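Local coordinates for protein serpin B3 (Homo sapiens, PDB 4ZK3) that probably inhibits target proteases as a member of the serpin family, and in psoriasis gives rise to the compact, aggregating Pso p27, at residues 229-233 / 360-364. Residues are numbered along the deposited sequence; the frame is centred on the assembly and turned at random.
Sequences AKVLE and NEEFH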
loop_
_atom_site.group_PDB
_atom_site.type_symbol
_atom_site.label_atom_id
_atom_site.label_comp_id
_atom_site.label_asym_id
_atom_site.label_seq_id
_atom_site.Cartn_x
_atom_site.Cartn_y
_atom_site.Cartn_z
ATOM N N ALA A 229 -17.574 -16.052 6.390
ATOM C CA ALA A 229 -16.935 -15.509 5.189
ATOM C C ALA A 229 -16.247 -16.616 4.453
ATOM O O ALA A 229 -16.087 -17.733 4.975
ATOM C CB ALA A 229 -15.916 -14.447 5.573
ATOM N N LYS A 230 -15.844 -16.309 3.233
ATOM C CA LYS A 230 -14.990 -17.176 2.465
ATOM C C LYS A 230 -13.714 -16.455 2.029
ATOM O O LYS A 230 -13.662 -15.192 1.981
ATOM C CB LYS A 230 -15.721 -17.686 1.257
ATOM C CG LYS A 230 -16.915 -18.575 1.588
ATOM C CD LYS A 230 -17.705 -18.816 0.313
ATOM C CE LYS A 230 -18.940 -19.671 0.546
ATOM N NZ LYS A 230 -19.723 -19.797 -0.723
ATOM N N VAL A 231 -12.703 -17.258 1.755
ATOM C CA VAL A 231 -11.367 -16.785 1.294
ATOM C C VAL A 231 -10.930 -17.469 0.029
ATOM O O VAL A 231 -11.002 -18.679 -0.068
ATOM C CB VAL A 231 -10.265 -17.019 2.361
ATOM C CG1 VAL A 231 -8.962 -16.393 1.922
ATOM C CG2 VAL A 231 -10.652 -16.341 3.619
ATOM N N LEU A 232 -10.436 -16.696 -0.939
ATOM C CA LEU A 232 -9.916 -17.236 -2.160
ATOM C C LEU A 232 -8.551 -16.663 -2.531
ATOM O O LEU A 232 -8.332 -15.454 -2.412
ATOM C CB LEU A 232 -10.900 -16.976 -3.311
ATOM C CG LEU A 232 -10.712 -17.753 -4.595
ATOM C CD1 LEU A 232 -11.140 -19.195 -4.394
ATOM C CD2 LEU A 232 -11.583 -17.183 -5.674
ATOM N N GLU A 233 -7.649 -17.524 -3.028
ATOM C CA GLU A 233 -6.381 -17.082 -3.612
ATOM C C GLU A 233 -6.479 -17.187 -5.125
ATOM O O GLU A 233 -6.786 -18.230 -5.665
ATOM C CB GLU A 233 -5.168 -17.895 -3.095
ATOM C CG GLU A 233 -3.852 -17.524 -3.744
ATOM C CD GLU A 233 -2.841 -18.622 -3.813
ATOM O OE1 GLU A 233 -3.218 -19.808 -3.935
ATOM O OE2 GLU A 233 -1.645 -18.272 -3.825
ATOM N N ASN A 360 -18.835 -26.845 -7.658
ATOM C CA ASN A 360 -19.600 -26.881 -6.362
ATOM C C ASN A 360 -19.616 -25.519 -5.616
ATOM O O ASN A 360 -20.675 -24.857 -5.569
ATOM C CB ASN A 360 -19.054 -27.991 -5.454
ATOM C CG ASN A 360 -17.549 -27.886 -5.243
ATOM O OD1 ASN A 360 -17.076 -27.086 -4.434
ATOM N ND2 ASN A 360 -16.794 -28.670 -5.988
ATOM N N GLU A 361 -18.455 -25.102 -5.074
ATOM C CA GLU A 361 -18.337 -23.855 -4.323
ATOM C C GLU A 361 -18.555 -22.650 -5.227
ATOM O O GLU A 361 -18.017 -22.561 -6.333
ATOM C CB GLU A 361 -16.957 -23.672 -3.655
ATOM C CG GLU A 361 -16.720 -24.349 -2.308
ATOM C CD GLU A 361 -17.869 -24.200 -1.330
ATOM O OE1 GLU A 361 -18.387 -23.075 -1.104
ATOM O OE2 GLU A 361 -18.239 -25.238 -0.769
ATOM N N GLU A 362 -19.292 -21.691 -4.699
ATOM C CA GLU A 362 -19.490 -20.421 -5.358
ATOM C C GLU A 362 -18.726 -19.346 -4.601
ATOM O O GLU A 362 -18.700 -19.349 -3.365
ATOM C CB GLU A 362 -20.978 -20.071 -5.375
ATOM C CG GLU A 362 -21.809 -21.089 -6.146
ATOM C CD GLU A 362 -23.125 -20.523 -6.567
ATOM O OE1 GLU A 362 -23.590 -19.597 -5.878
ATOM O OE2 GLU A 362 -23.660 -20.974 -7.592
ATOM N N PHE A 363 -18.126 -18.429 -5.369
ATOM C CA PHE A 363 -17.465 -17.237 -4.832
ATOM C C PHE A 363 -17.859 -16.038 -5.716
ATOM O O PHE A 363 -17.196 -15.713 -6.706
ATOM C CB PHE A 363 -15.934 -17.473 -4.810
ATOM C CG PHE A 363 -15.193 -16.546 -3.910
ATOM C CD1 PHE A 363 -14.950 -16.873 -2.599
ATOM C CD2 PHE A 363 -14.693 -15.344 -4.399
ATOM C CE1 PHE A 363 -14.261 -16.013 -1.778
ATOM C CE2 PHE A 363 -14.000 -14.466 -3.576
ATOM C CZ PHE A 363 -13.797 -14.788 -2.256
ATOM N N HIS A 364 -18.952 -15.392 -5.360
ATOM C CA HIS A 364 -19.545 -14.375 -6.164
ATOM C C HIS A 364 -19.409 -13.052 -5.527
ATOM O O HIS A 364 -20.167 -12.721 -4.677
ATOM C CB HIS A 364 -21.036 -14.644 -6.323
ATOM C CG HIS A 364 -21.342 -15.811 -7.206
ATOM N ND1 HIS A 364 -22.639 -16.215 -7.487
ATOM C CD2 HIS A 364 -20.526 -16.663 -7.876
ATOM C CE1 HIS A 364 -22.605 -17.268 -8.283
ATOM N NE2 HIS A 364 -21.338 -17.566 -8.533
#
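Phe363 lies against Leu232 and Lys230 where sheets B and C of the serpin fold face each other: strand 229-235 of sheet B, paired with strands 206-224 and 241-248, and strand 361-364, the first of sheet C, which directly follows the reactive-centre loop and runs parallel to strand 276-294. The two short segments cross almost at right angles (87°), their axes 8.9 Å apart at the closest, so the strands do not pair, and side chains bridge the gap, one of them to a main-chain carbonyl.

The apolar part centres on the Phe363 ring. With its CG anti to the backbone N (chi1 -162°), Phe363 reaches across to strand 229-233. Leu232 CB sits over the middle of one face, 3.8 Å from the ring centroid and 13° off the normal, a CH-pi contact. Leu232 CD2 touches the ring nearer its root, 3.8 Å from Phe363 CD2, the leucine branch heading toward the strand that carries the phenylalanine. Lys230 CB meets the ring at its edge, 3.8 Å from Phe363 CE1. Val245, Leu247, Val280 and Leu282 also touch Phe363, embedding it between the sheets.

The polar part involves the partly exposed Lys230 and Glu361. Beyond CG the Lys230 chain is extended, its methylenes carrying the ammonium from the ring edge to the backbone of strand 361-364. A looser salt bridge joins Lys230 NZ to Glu361 OE1 at 3.6 Å. The same ammonium donates a hydrogen bond to the main chain, Lys230 NZ lying 2.9 Å from Glu362 O and in the plane of that carbonyl.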